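Local coordinates for uncharacterized protein (Bacillus cereus, PDB 5F2H), which is of unknown function but, as a member of the alpha/beta hydrolase superfamily, probably acts as a hydrolase, perhaps on esters, at residues I72-N81 against Q101-E110; I253-D263 against E283-H294. One frame throughout, in Å; residues are numbered along the deposited sequence.

Contact 1 comes first along the chain and closes before contact 2 opens; their centres lie about 76 Å apart, their nearest atoms about 51 Å, on opposite sides of the chain's centre. Contact 1 (72-81 with 101-110) belongs to the all-helical N-terminal region, where the C-terminal part of helix 61-74 and the loop after it meet helix 97-115. Contact 2 (253-263 with 283-294) pairs strands 254-260 and 284-289, the last two of the six-stranded parallel sheet of the hydrolase-like region. The contacts share no helix, strand or sheet. Each region is also touched by the second subunit, so the two widely separated regions of this elongated chain both take part in the dimer.

Contact 1: I72-N81 against Q101-E110; sequences IIEKGFWYGN and QMVQLCKERE
Arg-109 reaches back from helix 97-115 to the C-terminal part of helix 61-74 and the loop that follows it. Its CB packs 3.7 Å from Trp-78 CB, and CD still lies beside that carbon and near the carbonyl of Phe-77. With the chain extended from CG to NE, the guanidinium is carried to one carbonyl of the helix, Ile-72 O, and one of the loop, Phe-77 O: NH1 donates to Ile-72 O at 2.7 Å, nearly straight at 166°, and to Phe-77 O at 2.8 Å, from above that carbonyl plane. Both oxygens lie in the guanidinium plane, and NH2 adds a weak bond to Ile-72 O. Gly-76, with positive phi, turns the chain here. A helix end and its loop thus pack on helix 97-115, in an all-helical region whose family is grouped with TPR-type repeats: Ile-72 is a knob among Met-102, Leu-105, Cys-106 and Arg-109, its branched side chain touching them with CD1 3.6 Å from Cys-106 SG. Further on, the broad indole of Trp-78 receives Glu-110 CA over its six-membered ring, a CH-pi contact at 4.0 Å. The extended Glu-110 then runs on to Asn-81, where its carboxylate accepts weak bonds from the backbone N at the start of helix 81-86. A water donates to both Glu-110 OE2 and Tyr-79 O.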
# COMPACT_ATOMS: atom_id res chain seq x y z
N ILE B 72 -3.67 -27.68 -38.38
CA ILE B 72 -2.54 -27.25 -39.17
C ILE B 72 -2.91 -26.45 -40.41
O ILE B 72 -2.28 -25.44 -40.71
CB ILE B 72 -1.73 -28.46 -39.58
CG1 ILE B 72 -1.32 -29.22 -38.32
CG2 ILE B 72 -0.50 -28.03 -40.37
CD1 ILE B 72 -0.62 -30.53 -38.58
N ILE B 73 -3.91 -26.91 -41.15
CA ILE B 73 -4.31 -26.20 -42.35
C ILE B 73 -5.11 -24.95 -42.03
O ILE B 73 -4.62 -23.83 -42.17
CB ILE B 73 -5.15 -27.10 -43.29
CG1 ILE B 73 -4.39 -28.38 -43.64
CG2 ILE B 73 -5.57 -26.34 -44.54
CD1 ILE B 73 -3.06 -28.12 -44.33
N GLU B 74 -6.32 -25.16 -41.53
CA GLU B 74 -7.24 -24.08 -41.23
C GLU B 74 -6.77 -23.10 -40.17
O GLU B 74 -6.83 -21.89 -40.37
CB GLU B 74 -8.61 -24.66 -40.86
CG GLU B 74 -9.23 -25.56 -41.95
CD GLU B 74 -9.50 -24.85 -43.28
OE1 GLU B 74 -9.50 -23.60 -43.32
OE2 GLU B 74 -9.73 -25.54 -44.29
N LYS B 75 -6.28 -23.59 -39.04
CA LYS B 75 -5.82 -22.69 -37.99
C LYS B 75 -4.34 -22.31 -38.04
O LYS B 75 -3.91 -21.43 -37.32
CB LYS B 75 -6.25 -23.18 -36.62
CG LYS B 75 -7.76 -23.05 -36.48
CD LYS B 75 -8.24 -23.44 -35.09
CE LYS B 75 -9.70 -23.06 -34.91
NZ LYS B 75 -10.60 -23.68 -35.92
N GLY B 76 -3.60 -22.96 -38.93
CA GLY B 76 -2.17 -22.67 -39.10
C GLY B 76 -1.21 -22.96 -37.95
O GLY B 76 -0.20 -22.28 -37.84
N PHE B 77 -1.50 -23.93 -37.08
CA PHE B 77 -0.58 -24.23 -35.99
C PHE B 77 0.46 -25.22 -36.48
O PHE B 77 0.36 -25.76 -37.58
CB PHE B 77 -1.28 -24.87 -34.80
CG PHE B 77 -2.41 -24.07 -34.24
CD1 PHE B 77 -2.18 -22.82 -33.69
CD2 PHE B 77 -3.66 -24.65 -34.06
CE1 PHE B 77 -3.20 -22.11 -33.09
CE2 PHE B 77 -4.68 -23.95 -33.47
CZ PHE B 77 -4.46 -22.68 -32.99
N TRP B 78 1.47 -25.49 -35.64
CA TRP B 78 2.52 -26.47 -36.00
C TRP B 78 2.98 -27.21 -34.74
O TRP B 78 2.83 -26.69 -33.64
CB TRP B 78 3.73 -25.78 -36.65
CG TRP B 78 4.47 -24.90 -35.73
CD1 TRP B 78 4.31 -23.56 -35.55
CD2 TRP B 78 5.48 -25.31 -34.81
NE1 TRP B 78 5.17 -23.10 -34.60
CE2 TRP B 78 5.89 -24.16 -34.11
CE3 TRP B 78 6.07 -26.54 -34.49
CZ2 TRP B 78 6.86 -24.21 -33.11
CZ3 TRP B 78 7.01 -26.58 -33.51
CH2 TRP B 78 7.41 -25.43 -32.84
N TYR B 79 3.56 -28.39 -34.93
CA TYR B 79 4.07 -29.21 -33.83
C TYR B 79 5.46 -29.74 -34.16
O TYR B 79 5.87 -29.75 -35.32
CB TYR B 79 3.13 -30.36 -33.56
CG TYR B 79 1.72 -29.89 -33.29
CD1 TYR B 79 1.32 -29.52 -32.03
CD2 TYR B 79 0.79 -29.80 -34.31
CE1 TYR B 79 0.04 -29.07 -31.78
CE2 TYR B 79 -0.50 -29.37 -34.07
CZ TYR B 79 -0.87 -29.01 -32.80
OH TYR B 79 -2.16 -28.58 -32.56
N GLY B 80 6.20 -30.16 -33.14
CA GLY B 80 7.58 -30.69 -33.29
C GLY B 80 7.74 -31.74 -34.36
O GLY B 80 6.92 -32.64 -34.50
N ASN B 81 8.82 -31.66 -35.11
CA ASN B 81 9.06 -32.61 -36.17
C ASN B 81 9.28 -33.97 -35.59
O ASN B 81 8.65 -34.93 -36.02
CB ASN B 81 10.30 -32.23 -36.96
CG ASN B 81 10.62 -33.25 -38.05
OD1 ASN B 81 9.74 -33.86 -38.64
ND2 ASN B 81 11.89 -33.38 -38.36
N GLN B 101 1.97 -34.16 -45.91
CA GLN B 101 1.77 -32.75 -46.20
C GLN B 101 1.84 -31.92 -44.93
O GLN B 101 2.42 -30.82 -44.91
CB GLN B 101 0.39 -32.53 -46.79
CG GLN B 101 0.06 -31.06 -47.02
CD GLN B 101 -1.36 -30.86 -47.48
OE1 GLN B 101 -2.14 -31.82 -47.55
NE2 GLN B 101 -1.72 -29.62 -47.74
N MSE B 102 1.19 -32.41 -43.89
CA MSE B 102 1.17 -31.69 -42.63
C MSE B 102 2.54 -31.69 -42.05
O MSE B 102 3.05 -30.65 -41.65
CB MSE B 102 0.04 -32.16 -41.75
CG MSE B 102 -1.12 -31.26 -42.17
SE MSE B 102 -2.75 -32.30 -41.92
CE MSE B 102 -3.21 -32.07 -43.83
N VAL B 103 3.18 -32.86 -42.02
CA VAL B 103 4.53 -32.98 -41.48
C VAL B 103 5.44 -31.92 -42.08
O VAL B 103 6.07 -31.13 -41.38
CB VAL B 103 5.13 -34.35 -41.84
CG1 VAL B 103 6.63 -34.39 -41.58
CG2 VAL B 103 4.42 -35.47 -41.10
N GLN B 104 5.45 -31.87 -43.40
CA GLN B 104 6.30 -30.93 -44.08
C GLN B 104 5.89 -29.50 -43.79
O GLN B 104 6.72 -28.61 -43.70
CB GLN B 104 6.28 -31.14 -45.59
CG GLN B 104 7.63 -30.80 -46.15
CD GLN B 104 8.64 -31.83 -45.65
OE1 GLN B 104 8.27 -32.99 -45.44
NE2 GLN B 104 9.90 -31.43 -45.50
N LEU B 105 4.59 -29.27 -43.69
CA LEU B 105 4.10 -27.95 -43.43
C LEU B 105 4.55 -27.51 -42.06
O LEU B 105 5.02 -26.39 -41.90
CB LEU B 105 2.58 -27.89 -43.63
CG LEU B 105 1.89 -26.54 -43.48
CD1 LEU B 105 2.56 -25.44 -44.28
CD2 LEU B 105 0.42 -26.70 -43.88
N CYS B 106 4.46 -28.40 -41.07
CA CYS B 106 4.91 -28.08 -39.71
C CYS B 106 6.42 -27.87 -39.62
O CYS B 106 6.88 -26.98 -38.92
CB CYS B 106 4.54 -29.17 -38.71
SG CYS B 106 2.78 -29.37 -38.39
N LYS B 107 7.18 -28.70 -40.32
CA LYS B 107 8.63 -28.59 -40.30
C LYS B 107 9.04 -27.18 -40.67
O LYS B 107 9.89 -26.57 -40.03
CB LYS B 107 9.28 -29.61 -41.23
CG LYS B 107 10.79 -29.46 -41.20
CD LYS B 107 11.55 -30.46 -42.06
CE LYS B 107 11.39 -31.90 -41.59
NZ LYS B 107 12.26 -32.80 -42.40
N GLU B 108 8.44 -26.69 -41.73
CA GLU B 108 8.69 -25.36 -42.23
C GLU B 108 8.41 -24.33 -41.14
O GLU B 108 9.28 -23.55 -40.77
CB GLU B 108 7.76 -25.17 -43.41
CG GLU B 108 7.51 -23.76 -43.90
CD GLU B 108 6.49 -23.78 -45.01
OE1 GLU B 108 5.51 -22.99 -44.95
OE2 GLU B 108 6.59 -24.68 -45.87
N ARG B 109 7.18 -24.36 -40.63
CA ARG B 109 6.77 -23.42 -39.58
C ARG B 109 7.65 -23.55 -38.35
O ARG B 109 7.86 -22.57 -37.66
CB ARG B 109 5.30 -23.63 -39.20
CG ARG B 109 4.32 -23.32 -40.33
CD ARG B 109 2.91 -23.76 -39.99
NE ARG B 109 1.99 -23.51 -41.10
CZ ARG B 109 0.72 -23.94 -41.16
NH1 ARG B 109 0.22 -24.69 -40.18
NH2 ARG B 109 -0.03 -23.66 -42.21
N GLU B 110 8.16 -24.75 -38.08
CA GLU B 110 9.02 -24.99 -36.92
C GLU B 110 10.41 -24.38 -37.11
O GLU B 110 10.91 -23.67 -36.25
CB GLU B 110 9.16 -26.48 -36.67
CG GLU B 110 10.01 -26.90 -35.47
CD GLU B 110 10.08 -28.42 -35.33
OE1 GLU B 110 10.69 -28.95 -34.36
OE2 GLU B 110 9.50 -29.09 -36.21
O HOH W 1 7.40 -30.05 -37.80

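Contact 2: I253-D263 against E283-H294; sequences IKGYVVCGDQD and EHEFKVVPNLKH
Phe-286 turns the edge of its ring to strand 254-260: Val-257 O lies 3.4 Å from CD1 near the ring plane, and Cys-259 CB approaches CE1. Tyr-256 instead has Glu-285 O over one face, toward the rim, while its hydroxyl bonds to Glu-306. At the far end the edge of the His-294 ring meets Asp-263, with CD2 3.1 Å from OD2 and the carboxylate plane turned 69° from the ring. Asp-263 OD1 is bonded to Cys-266 N, and His-294 NE2 to Ser-208 OG in a GxSxG sequence. Ser-208, His-294 and Asp-263 are gathered as for the triad of alpha/beta hydrolases, a role inferred from family and sequence pattern; as modelled the carboxylate lies against CD2, so the acid-histidine bond is not made out.

The backbones run parallel, 3° apart, and their bonds alternate: Val-257 N donates to Glu-285 O at 3.1 Å, and Lys-287 N returns to Val-257 O at 2.9 Å. Beta-branched valines suit this extended chain; Val-258 CG1 meets Val-289 CG2 at 4.0 Å. Beyond the ladder, Gln-262 N donates to Leu-292 O at 2.9 Å. Gly-260, without a side chain, lies against that carbonyl, where the two chains come close.

Helix 267-279 makes the beta-alpha-beta crossover and covers Val-257, Cys-259 and Val-288; helix 300-313 packs against Tyr-256 and Lys-287 on the other face. Strand 227-231 pairs with the far side of 254-260, leaving 284-289 outermost within the chain.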
# COMPACT_ATOMS: atom_id res chain seq x y z
N ILE B 253 -18.62 4.99 10.56
CA ILE B 253 -17.32 5.62 10.76
C ILE B 253 -16.85 5.35 12.18
O ILE B 253 -17.64 5.41 13.12
CB ILE B 253 -17.41 7.15 10.58
CG1 ILE B 253 -18.02 7.51 9.22
CG2 ILE B 253 -16.03 7.78 10.75
CD1 ILE B 253 -18.16 8.99 8.98
N LYS B 254 -15.56 5.06 12.34
CA LYS B 254 -14.98 4.78 13.67
C LYS B 254 -14.28 6.02 14.22
O LYS B 254 -13.64 6.76 13.47
CB LYS B 254 -14.02 3.59 13.61
CG LYS B 254 -14.67 2.29 13.16
CD LYS B 254 -13.70 1.12 13.23
CE LYS B 254 -14.33 -0.17 12.71
NZ LYS B 254 -13.41 -1.34 12.79
N GLY B 255 -14.40 6.25 15.52
CA GLY B 255 -13.80 7.42 16.14
C GLY B 255 -12.87 7.07 17.29
O GLY B 255 -13.14 6.17 18.08
N TYR B 256 -11.74 7.77 17.35
CA TYR B 256 -10.77 7.55 18.39
C TYR B 256 -10.58 8.94 18.95
O TYR B 256 -10.15 9.84 18.23
CB TYR B 256 -9.47 7.00 17.82
CG TYR B 256 -8.52 6.42 18.86
CD1 TYR B 256 -7.70 7.23 19.63
CD2 TYR B 256 -8.41 5.04 19.02
CE1 TYR B 256 -6.82 6.69 20.56
CE2 TYR B 256 -7.53 4.49 19.94
CZ TYR B 256 -6.74 5.33 20.71
OH TYR B 256 -5.89 4.77 21.63
N VAL B 257 -11.01 9.14 20.19
CA VAL B 257 -10.91 10.44 20.84
C VAL B 257 -10.01 10.32 22.07
O VAL B 257 -10.09 9.34 22.82
CB VAL B 257 -12.29 10.94 21.27
CG1 VAL B 257 -12.17 12.26 22.01
CG2 VAL B 257 -13.19 11.07 20.05
N VAL B 258 -9.17 11.33 22.26
CA VAL B 258 -8.26 11.34 23.37
C VAL B 258 -8.32 12.69 24.01
O VAL B 258 -8.41 13.69 23.32
CB VAL B 258 -6.80 11.12 22.85
CG1 VAL B 258 -5.80 11.18 24.01
CG2 VAL B 258 -6.66 9.80 22.11
N CYS B 259 -8.24 12.73 25.33
CA CYS B 259 -8.23 13.99 26.05
C CYS B 259 -7.67 13.77 27.43
O CYS B 259 -7.84 12.69 28.03
CB CYS B 259 -9.60 14.61 26.16
SG CYS B 259 -9.56 16.19 27.02
N GLY B 260 -6.98 14.79 27.93
CA GLY B 260 -6.36 14.73 29.25
C GLY B 260 -7.30 15.25 30.33
O GLY B 260 -7.97 16.27 30.15
N ASP B 261 -7.29 14.57 31.47
CA ASP B 261 -8.15 14.92 32.60
C ASP B 261 -7.83 16.22 33.34
O ASP B 261 -8.45 16.50 34.37
CB ASP B 261 -8.18 13.76 33.60
CG ASP B 261 -6.82 13.44 34.16
OD1 ASP B 261 -5.82 13.98 33.64
OD2 ASP B 261 -6.75 12.63 35.11
N GLN B 262 -6.88 17.01 32.85
CA GLN B 262 -6.53 18.29 33.49
C GLN B 262 -6.75 19.43 32.50
O GLN B 262 -6.33 20.56 32.73
CB GLN B 262 -5.06 18.28 33.90
CG GLN B 262 -4.66 17.15 34.84
CD GLN B 262 -5.32 17.25 36.20
OE1 GLN B 262 -5.62 18.34 36.69
NE2 GLN B 262 -5.48 16.10 36.85
N ASP B 263 -7.43 19.11 31.40
CA ASP B 263 -7.70 20.06 30.33
C ASP B 263 -8.95 20.88 30.64
O ASP B 263 -10.05 20.55 30.20
CB ASP B 263 -7.86 19.26 29.04
CG ASP B 263 -7.94 20.12 27.82
OD1 ASP B 263 -8.26 21.32 27.91
OD2 ASP B 263 -7.68 19.55 26.75
N GLU B 283 -19.51 3.24 16.65
CA GLU B 283 -18.31 2.50 17.08
C GLU B 283 -17.18 3.53 17.32
O GLU B 283 -16.85 4.34 16.46
CB GLU B 283 -17.93 1.41 16.07
CG GLU B 283 -17.08 0.30 16.68
CD GLU B 283 -16.78 -0.84 15.72
OE1 GLU B 283 -17.26 -0.80 14.57
OE2 GLU B 283 -16.07 -1.79 16.13
N HIS B 284 -16.64 3.56 18.54
CA HIS B 284 -15.58 4.51 18.85
C HIS B 284 -14.81 4.06 20.08
O HIS B 284 -15.10 3.01 20.65
CB HIS B 284 -16.15 5.90 19.14
CG HIS B 284 -16.88 5.99 20.44
ND1 HIS B 284 -18.24 5.76 20.56
CD2 HIS B 284 -16.44 6.27 21.69
CE1 HIS B 284 -18.60 5.92 21.82
NE2 HIS B 284 -17.53 6.22 22.52
N GLU B 285 -13.84 4.87 20.49
CA GLU B 285 -13.04 4.56 21.66
C GLU B 285 -12.44 5.84 22.26
O GLU B 285 -11.66 6.52 21.62
CB GLU B 285 -11.98 3.53 21.32
CG GLU B 285 -11.11 3.12 22.50
CD GLU B 285 -10.22 1.95 22.17
OE1 GLU B 285 -10.60 1.13 21.31
OE2 GLU B 285 -9.15 1.83 22.82
N PHE B 286 -12.84 6.15 23.49
CA PHE B 286 -12.37 7.33 24.19
C PHE B 286 -11.31 6.97 25.19
O PHE B 286 -11.44 5.99 25.92
CB PHE B 286 -13.54 8.03 24.88
CG PHE B 286 -13.15 9.18 25.75
CD1 PHE B 286 -12.34 10.20 25.27
CD2 PHE B 286 -13.76 9.35 26.98
CE1 PHE B 286 -12.03 11.29 26.06
CE2 PHE B 286 -13.48 10.45 27.77
CZ PHE B 286 -12.61 11.43 27.31
N LYS B 287 -10.25 7.77 25.21
CA LYS B 287 -9.16 7.50 26.10
C LYS B 287 -8.76 8.74 26.86
O LYS B 287 -8.36 9.75 26.29
CB LYS B 287 -7.99 6.91 25.31
CG LYS B 287 -6.88 6.41 26.21
CD LYS B 287 -5.89 5.55 25.45
CE LYS B 287 -4.81 5.00 26.38
NZ LYS B 287 -5.37 4.22 27.51
N VAL B 288 -8.89 8.66 28.17
CA VAL B 288 -8.53 9.76 29.04
C VAL B 288 -7.11 9.51 29.51
O VAL B 288 -6.80 8.42 30.00
CB VAL B 288 -9.45 9.81 30.26
CG1 VAL B 288 -9.03 10.92 31.21
CG2 VAL B 288 -10.90 10.00 29.81
N VAL B 289 -6.24 10.50 29.36
CA VAL B 289 -4.87 10.32 29.81
C VAL B 289 -4.76 11.07 31.11
O VAL B 289 -5.04 12.26 31.18
CB VAL B 289 -3.85 10.82 28.78
CG1 VAL B 289 -2.42 10.60 29.28
CG2 VAL B 289 -4.05 10.09 27.45
N PRO B 290 -4.36 10.36 32.17
CA PRO B 290 -4.24 11.01 33.47
C PRO B 290 -3.18 12.11 33.53
O PRO B 290 -2.19 12.07 32.79
CB PRO B 290 -3.90 9.85 34.41
CG PRO B 290 -3.37 8.77 33.54
CD PRO B 290 -4.06 8.92 32.24
N ASN B 291 -3.42 13.10 34.39
CA ASN B 291 -2.51 14.22 34.62
C ASN B 291 -2.26 15.16 33.44
O ASN B 291 -1.73 16.24 33.64
CB ASN B 291 -1.16 13.67 35.10
CG ASN B 291 -1.30 12.77 36.31
OD1 ASN B 291 -2.28 12.84 37.07
ND2 ASN B 291 -0.30 11.92 36.52
N LEU B 292 -2.65 14.76 32.24
CA LEU B 292 -2.41 15.57 31.04
C LEU B 292 -3.34 16.78 30.94
O LEU B 292 -4.51 16.68 31.21
CB LEU B 292 -2.57 14.70 29.80
CG LEU B 292 -2.33 15.34 28.43
CD1 LEU B 292 -0.92 15.92 28.30
CD2 LEU B 292 -2.58 14.32 27.33
N LYS B 293 -2.78 17.93 30.56
CA LYS B 293 -3.55 19.17 30.40
C LYS B 293 -3.90 19.34 28.92
O LYS B 293 -4.09 18.34 28.23
CB LYS B 293 -2.79 20.39 30.95
CG LYS B 293 -2.53 20.35 32.46
CD LYS B 293 -1.96 21.65 33.01
CE LYS B 293 -0.56 22.00 32.49
NZ LYS B 293 0.48 21.02 32.94
N HIS B 294 -3.95 20.58 28.42
CA HIS B 294 -4.30 20.83 27.02
C HIS B 294 -3.05 20.76 26.16
O HIS B 294 -2.46 21.78 25.74
CB HIS B 294 -5.02 22.16 26.91
CG HIS B 294 -5.60 22.43 25.56
ND1 HIS B 294 -5.09 23.39 24.71
CD2 HIS B 294 -6.65 21.88 24.91
CE1 HIS B 294 -5.82 23.44 23.61
NE2 HIS B 294 -6.78 22.54 23.71